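Local coordinates for DUF2235 domain-containing protein (Pseudomonas aeruginosa, PDB 4O5P) that acts as a type VI secretion phospholipase effector, Tle1, probably hydrolysing membrane lipids through an alpha/beta-hydrolase-type catalytic domain, at residues Ser326-Glu339 / Arg367-His379. Numbering follows the deposited sequence.
Sequences SFLKRCVHLVSCHE and RKWTVEYAYPGVH
His333 ND1 donates to Glu372 OE2 at 2.9 Å, meeting the carboxylate's anti lone pair; the bond is bent (146° at the hydrogen), the oxygen tilted from the imidazole plane. With CG of each residue anti to its own backbone N, the side chains run side by side, and Val335 CG1 lies over one face of the imidazole. Ser348 OG bonds the other carboxylate oxygen, helping to fix its rotation. At and just past the C-terminal ends of the strands, Gly377 N donates to His338 ND1 at 2.9 Å, close to the plane of a ring whose other polar partner is Glu476, while Gly377 O accepts from both Ser336 OG (2.6 Å) and His338 N. His379 N donates to the anti lone pair of Glu339 OE1 (3.1 Å); Ser662 and Arg341 also bind this carboxylate. Along parallel strands 331-336 and 370-375, backbone bonds alternate from Cys331 N–Trp369 O to Cys337 N–Tyr375 O. At the start, Arg367 NH1 donates to Leu328 O (3.0 Å, 154°), while NH2 salt-bridges Glu311. Leu334 CD2 meets its register partner Tyr373 at CB (3.6 Å) and, two residues on along the same face, Tyr375 CE1. These bonds would hold the loop after strand 331-336 against the one carrying strand 370-375 into His379, whose ring bonds Asp281 and Ser237, consistent with a Ser-His-Asp catalytic triad.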
loop_
_atom_site.group_PDB
_atom_site.type_symbol
_atom_site.label_atom_id
_atom_site.label_comp_id
_atom_site.label_asym_id
_atom_site.label_seq_id
_atom_site.Cartn_x
_atom_site.Cartn_y
_atom_site.Cartn_z
ATOM N N SER A 326 -11.614 24.796 2.086
ATOM C CA SER A 326 -10.851 23.574 2.378
ATOM C C SER A 326 -10.606 22.673 1.162
ATOM O O SER A 326 -11.462 22.536 0.290
ATOM C CB SER A 326 -11.536 22.764 3.492
ATOM O OG SER A 326 -11.758 23.557 4.648
ATOM N N PHE A 327 -9.430 22.062 1.123
ATOM C CA PHE A 327 -9.091 21.117 0.069
ATOM C C PHE A 327 -9.583 19.684 0.360
ATOM O O PHE A 327 -10.109 18.998 -0.532
ATOM C CB PHE A 327 -7.588 21.148 -0.184
ATOM C CG PHE A 327 -7.145 20.235 -1.285
ATOM C CD1 PHE A 327 -7.479 20.511 -2.602
ATOM C CD2 PHE A 327 -6.401 19.094 -1.000
ATOM C CE1 PHE A 327 -7.071 19.668 -3.623
ATOM C CE2 PHE A 327 -5.998 18.238 -2.018
ATOM C CZ PHE A 327 -6.325 18.526 -3.328
ATOM N N LEU A 328 -9.439 19.247 1.611
ATOM C CA LEU A 328 -9.834 17.888 2.005
ATOM C C LEU A 328 -10.948 17.939 3.038
ATOM O O LEU A 328 -10.757 18.490 4.125
ATOM C CB LEU A 328 -8.628 17.125 2.580
ATOM C CG LEU A 328 -8.899 15.756 3.208
ATOM C CD1 LEU A 328 -9.360 14.798 2.129
ATOM C CD2 LEU A 328 -7.624 15.209 3.912
ATOM N N LYS A 329 -12.101 17.360 2.723
ATOM C CA LYS A 329 -13.272 17.451 3.617
ATOM C C LYS A 329 -13.365 16.333 4.660
ATOM O O LYS A 329 -14.003 16.504 5.695
ATOM C CB LYS A 329 -14.568 17.438 2.803
ATOM C CG LYS A 329 -14.657 18.455 1.669
ATOM C CD LYS A 329 -14.443 19.881 2.124
ATOM C CE LYS A 329 -14.400 20.787 0.876
ATOM N NZ LYS A 329 -14.410 22.268 1.159
ATOM N N ARG A 330 -12.743 15.191 4.385
ATOM C CA ARG A 330 -12.957 13.989 5.196
ATOM C C ARG A 330 -11.967 12.886 4.811
ATOM O O ARG A 330 -11.867 12.512 3.640
ATOM C CB ARG A 330 -14.387 13.472 4.999
ATOM C CG ARG A 330 -14.724 12.186 5.775
ATOM C CD ARG A 330 -14.740 12.426 7.284
ATOM N NE ARG A 330 -15.202 11.249 8.018
ATOM C CZ ARG A 330 -15.000 11.066 9.321
ATOM N NH1 ARG A 330 -14.322 11.966 10.018
ATOM N NH2 ARG A 330 -15.457 9.980 9.921
ATOM N N CYS A 331 -11.252 12.359 5.803
ATOM C CA CYS A 331 -10.395 11.202 5.579
ATOM C C CYS A 331 -10.605 10.138 6.652
ATOM O O CYS A 331 -10.564 10.433 7.851
ATOM C CB CYS A 331 -8.920 11.601 5.532
ATOM S SG CYS A 331 -7.783 10.187 5.291
ATOM N N VAL A 332 -10.849 8.904 6.212
ATOM C CA VAL A 332 -10.996 7.773 7.122
ATOM C C VAL A 332 -9.888 6.750 6.831
ATOM O O VAL A 332 -9.757 6.300 5.701
ATOM C CB VAL A 332 -12.353 7.088 6.935
ATOM C CG1 VAL A 332 -12.387 5.776 7.720
ATOM C CG2 VAL A 332 -13.525 8.033 7.343
ATOM N N HIS A 333 -9.097 6.385 7.842
ATOM C CA HIS A 333 -8.019 5.404 7.654
ATOM C C HIS A 333 -8.217 4.209 8.581
ATOM O O HIS A 333 -8.136 4.339 9.788
ATOM C CB HIS A 333 -6.673 6.049 7.982
ATOM C CG HIS A 333 -5.480 5.229 7.586
ATOM N ND1 HIS A 333 -4.246 5.390 8.180
ATOM C CD2 HIS A 333 -5.314 4.279 6.633
ATOM C CE1 HIS A 333 -3.372 4.577 7.610
ATOM N NE2 HIS A 333 -3.995 3.888 6.670
ATOM N N LEU A 334 -8.452 3.044 8.000
ATOM C CA LEU A 334 -8.636 1.821 8.741
ATOM C C LEU A 334 -7.311 1.085 8.680
ATOM O O LEU A 334 -6.797 0.846 7.582
ATOM C CB LEU A 334 -9.733 0.994 8.062
ATOM C CG LEU A 334 -11.062 1.728 7.864
ATOM C CD1 LEU A 334 -12.110 0.798 7.307
ATOM C CD2 LEU A 334 -11.550 2.385 9.179
ATOM N N VAL A 335 -6.765 0.727 9.847
ATOM C CA VAL A 335 -5.443 0.102 9.926
ATOM C C VAL A 335 -5.453 -1.280 10.591
ATOM O O VAL A 335 -6.293 -1.562 11.442
ATOM C CB VAL A 335 -4.420 1.031 10.644
ATOM C CG1 VAL A 335 -4.488 2.464 10.062
ATOM C CG2 VAL A 335 -4.685 1.085 12.136
ATOM N N SER A 336 -4.516 -2.141 10.183
ATOM C CA SER A 336 -4.349 -3.487 10.748
ATOM C C SER A 336 -3.571 -3.444 12.063
ATOM O O SER A 336 -2.527 -2.796 12.137
ATOM C CB SER A 336 -3.595 -4.354 9.727
ATOM O OG SER A 336 -2.991 -5.493 10.324
ATOM N N CYS A 337 -4.064 -4.124 13.101
ATOM C CA CYS A 337 -3.344 -4.221 14.371
ATOM C C CYS A 337 -2.318 -5.355 14.409
ATOM O O CYS A 337 -1.372 -5.319 15.202
ATOM C CB CYS A 337 -4.333 -4.456 15.518
ATOM S SG CYS A 337 -5.387 -3.065 15.842
ATOM N N HIS A 338 -2.525 -6.370 13.578
ATOM C CA HIS A 338 -1.755 -7.617 13.679
ATOM C C HIS A 338 -0.711 -7.836 12.582
ATOM O O HIS A 338 0.043 -8.815 12.643
ATOM C CB HIS A 338 -2.707 -8.811 13.787
ATOM C CG HIS A 338 -3.664 -8.683 14.927
ATOM N ND1 HIS A 338 -5.030 -8.659 14.756
ATOM C CD2 HIS A 338 -3.445 -8.482 16.247
ATOM C CE1 HIS A 338 -5.612 -8.475 15.929
ATOM N NE2 HIS A 338 -4.671 -8.360 16.850
ATOM N N GLU A 339 -0.635 -6.932 11.604
ATOM C CA GLU A 339 0.427 -7.014 10.577
ATOM C C GLU A 339 1.798 -6.749 11.223
ATOM O O GLU A 339 1.904 -5.886 12.099
ATOM C CB GLU A 339 0.179 -6.000 9.456
ATOM C CG GLU A 339 1.262 -5.977 8.355
ATOM C CD GLU A 339 1.475 -7.323 7.670
ATOM O OE1 GLU A 339 0.486 -7.953 7.237
ATOM O OE2 GLU A 339 2.646 -7.764 7.552
ATOM N N ARG A 367 -5.345 15.694 12.196
ATOM C CA ARG A 367 -5.994 16.825 11.537
ATOM C C ARG A 367 -7.530 16.772 11.583
ATOM O O ARG A 367 -8.111 15.692 11.486
ATOM C CB ARG A 367 -5.532 16.816 10.083
ATOM C CG ARG A 367 -5.887 18.046 9.343
ATOM C CD ARG A 367 -7.073 17.773 8.443
ATOM N NE ARG A 367 -6.777 18.212 7.108
ATOM C CZ ARG A 367 -7.691 18.552 6.217
ATOM N NH1 ARG A 367 -8.985 18.507 6.522
ATOM N NH2 ARG A 367 -7.290 18.936 5.028
ATOM N N LYS A 368 -8.185 17.934 11.696
ATOM C CA LYS A 368 -9.654 17.997 11.715
ATOM C C LYS A 368 -10.277 17.147 10.601
ATOM O O LYS A 368 -9.704 17.010 9.522
ATOM C CB LYS A 368 -10.152 19.455 11.585
ATOM C CG LYS A 368 -9.735 20.165 10.290
ATOM C CD LYS A 368 -10.289 21.595 10.230
ATOM C CE LYS A 368 -9.827 22.320 8.973
ATOM N NZ LYS A 368 -10.260 23.749 8.923
ATOM N N TRP A 369 -11.429 16.547 10.873
ATOM C CA TRP A 369 -12.177 15.812 9.850
ATOM C C TRP A 369 -11.455 14.565 9.345
ATOM O O TRP A 369 -11.837 14.025 8.302
ATOM C CB TRP A 369 -12.503 16.700 8.636
ATOM C CG TRP A 369 -13.046 18.064 8.969
ATOM C CD1 TRP A 369 -13.740 18.429 10.090
ATOM C CD2 TRP A 369 -12.921 19.248 8.172
ATOM N NE1 TRP A 369 -14.067 19.770 10.025
ATOM C CE2 TRP A 369 -13.578 20.291 8.856
ATOM C CE3 TRP A 369 -12.317 19.526 6.936
ATOM C CZ2 TRP A 369 -13.640 21.598 8.352
ATOM C CZ3 TRP A 369 -12.385 20.817 6.441
ATOM C CH2 TRP A 369 -13.042 21.835 7.147
ATOM N N THR A 370 -10.425 14.113 10.064
ATOM C CA THR A 370 -9.744 12.861 9.710
ATOM C C THR A 370 -9.712 11.908 10.908
ATOM O O THR A 370 -9.491 12.342 12.040
ATOM C CB THR A 370 -8.323 13.112 9.161
ATOM O OG1 THR A 370 -7.462 13.591 10.205
ATOM C CG2 THR A 370 -8.372 14.153 8.043
ATOM N N VAL A 371 -9.933 10.618 10.668
ATOM C CA VAL A 371 -10.090 9.662 11.768
ATOM C C VAL A 371 -9.390 8.359 11.396
ATOM O O VAL A 371 -9.317 8.015 10.222
ATOM C CB VAL A 371 -11.606 9.473 12.118
ATOM C CG1 VAL A 371 -12.389 8.978 10.911
ATOM C CG2 VAL A 371 -11.805 8.554 13.305
ATOM N N GLU A 372 -8.828 7.675 12.389
ATOM C CA GLU A 372 -8.033 6.456 12.177
ATOM C C GLU A 372 -8.589 5.358 13.099
ATOM O O GLU A 372 -8.653 5.536 14.319
ATOM C CB GLU A 372 -6.542 6.755 12.459
ATOM C CG GLU A 372 -5.535 5.595 12.249
ATOM C CD GLU A 372 -4.110 6.105 12.050
ATOM O OE1 GLU A 372 -3.408 6.404 13.045
ATOM O OE2 GLU A 372 -3.669 6.222 10.892
ATOM N N TYR A 373 -9.023 4.242 12.517
ATOM C CA TYR A 373 -9.624 3.155 13.290
ATOM C C TYR A 373 -8.738 1.921 13.292
ATOM O O TYR A 373 -8.247 1.501 12.234
ATOM C CB TYR A 373 -10.984 2.778 12.711
ATOM C CG TYR A 373 -12.079 3.767 13.009
ATOM C CD1 TYR A 373 -12.666 3.827 14.272
ATOM C CD2 TYR A 373 -12.542 4.630 12.021
ATOM C CE1 TYR A 373 -13.694 4.739 14.546
ATOM C CE2 TYR A 373 -13.554 5.526 12.282
ATOM C CZ TYR A 373 -14.119 5.584 13.543
ATOM O OH TYR A 373 -15.129 6.484 13.785
ATOM N N ALA A 374 -8.541 1.342 14.479
ATOM C CA ALA A 374 -7.779 0.098 14.619
ATOM C C ALA A 374 -8.689 -1.104 14.352
ATOM O O ALA A 374 -9.775 -1.192 14.935
ATOM C CB ALA A 374 -7.183 -0.007 16.002
ATOM N N TYR A 375 -8.229 -2.011 13.484
ATOM C CA TYR A 375 -8.965 -3.213 13.049
ATOM C C TYR A 375 -8.139 -4.498 13.254
ATOM O O TYR A 375 -6.913 -4.483 13.170
ATOM C CB TYR A 375 -9.364 -3.109 11.557
ATOM C CG TYR A 375 -10.741 -2.512 11.342
ATOM C CD1 TYR A 375 -10.957 -1.141 11.460
ATOM C CD2 TYR A 375 -11.829 -3.319 11.035
ATOM C CE1 TYR A 375 -12.235 -0.588 11.276
ATOM C CE2 TYR A 375 -13.096 -2.783 10.870
ATOM C CZ TYR A 375 -13.288 -1.422 10.988
ATOM O OH TYR A 375 -14.551 -0.901 10.810
ATOM N N PRO A 376 -8.820 -5.629 13.499
ATOM C CA PRO A 376 -8.128 -6.901 13.719
ATOM C C PRO A 376 -7.714 -7.512 12.397
ATOM O O PRO A 376 -8.304 -7.171 11.364
ATOM C CB PRO A 376 -9.215 -7.766 14.370
ATOM C CG PRO A 376 -10.458 -7.282 13.734
ATOM C CD PRO A 376 -10.279 -5.777 13.613
ATOM N N GLY A 377 -6.722 -8.402 12.430
ATOM C CA GLY A 377 -6.242 -9.073 11.236
ATOM C C GLY A 377 -4.954 -8.497 10.694
ATOM O O GLY A 377 -4.428 -7.505 11.198
ATOM N N VAL A 378 -4.416 -9.135 9.668
ATOM C CA VAL A 378 -3.200 -8.651 9.058
ATOM C C VAL A 378 -3.579 -7.791 7.849
ATOM O O VAL A 378 -4.738 -7.402 7.730
ATOM C CB VAL A 378 -2.262 -9.795 8.706
ATOM C CG1 VAL A 378 -1.894 -10.550 10.009
ATOM C CG2 VAL A 378 -2.919 -10.736 7.722
ATOM N N HIS A 379 -2.610 -7.489 6.984
ATOM C CA HIS A 379 -2.738 -6.421 5.984
ATOM C C HIS A 379 -4.031 -6.548 5.136
ATOM O O HIS A 379 -4.881 -5.627 5.094
ATOM C CB HIS A 379 -1.472 -6.445 5.107
ATOM C CG HIS A 379 -1.353 -5.319 4.126
ATOM N ND1 HIS A 379 -1.602 -4.003 4.455
ATOM C CD2 HIS A 379 -0.934 -5.307 2.838
ATOM C CE1 HIS A 379 -1.368 -3.236 3.409
ATOM N NE2 HIS A 379 -0.972 -4.004 2.408
HETATM O O HOH W 1 -10.540 24.721 6.386
HETATM O O HOH W 2 -16.149 7.846 12.078
#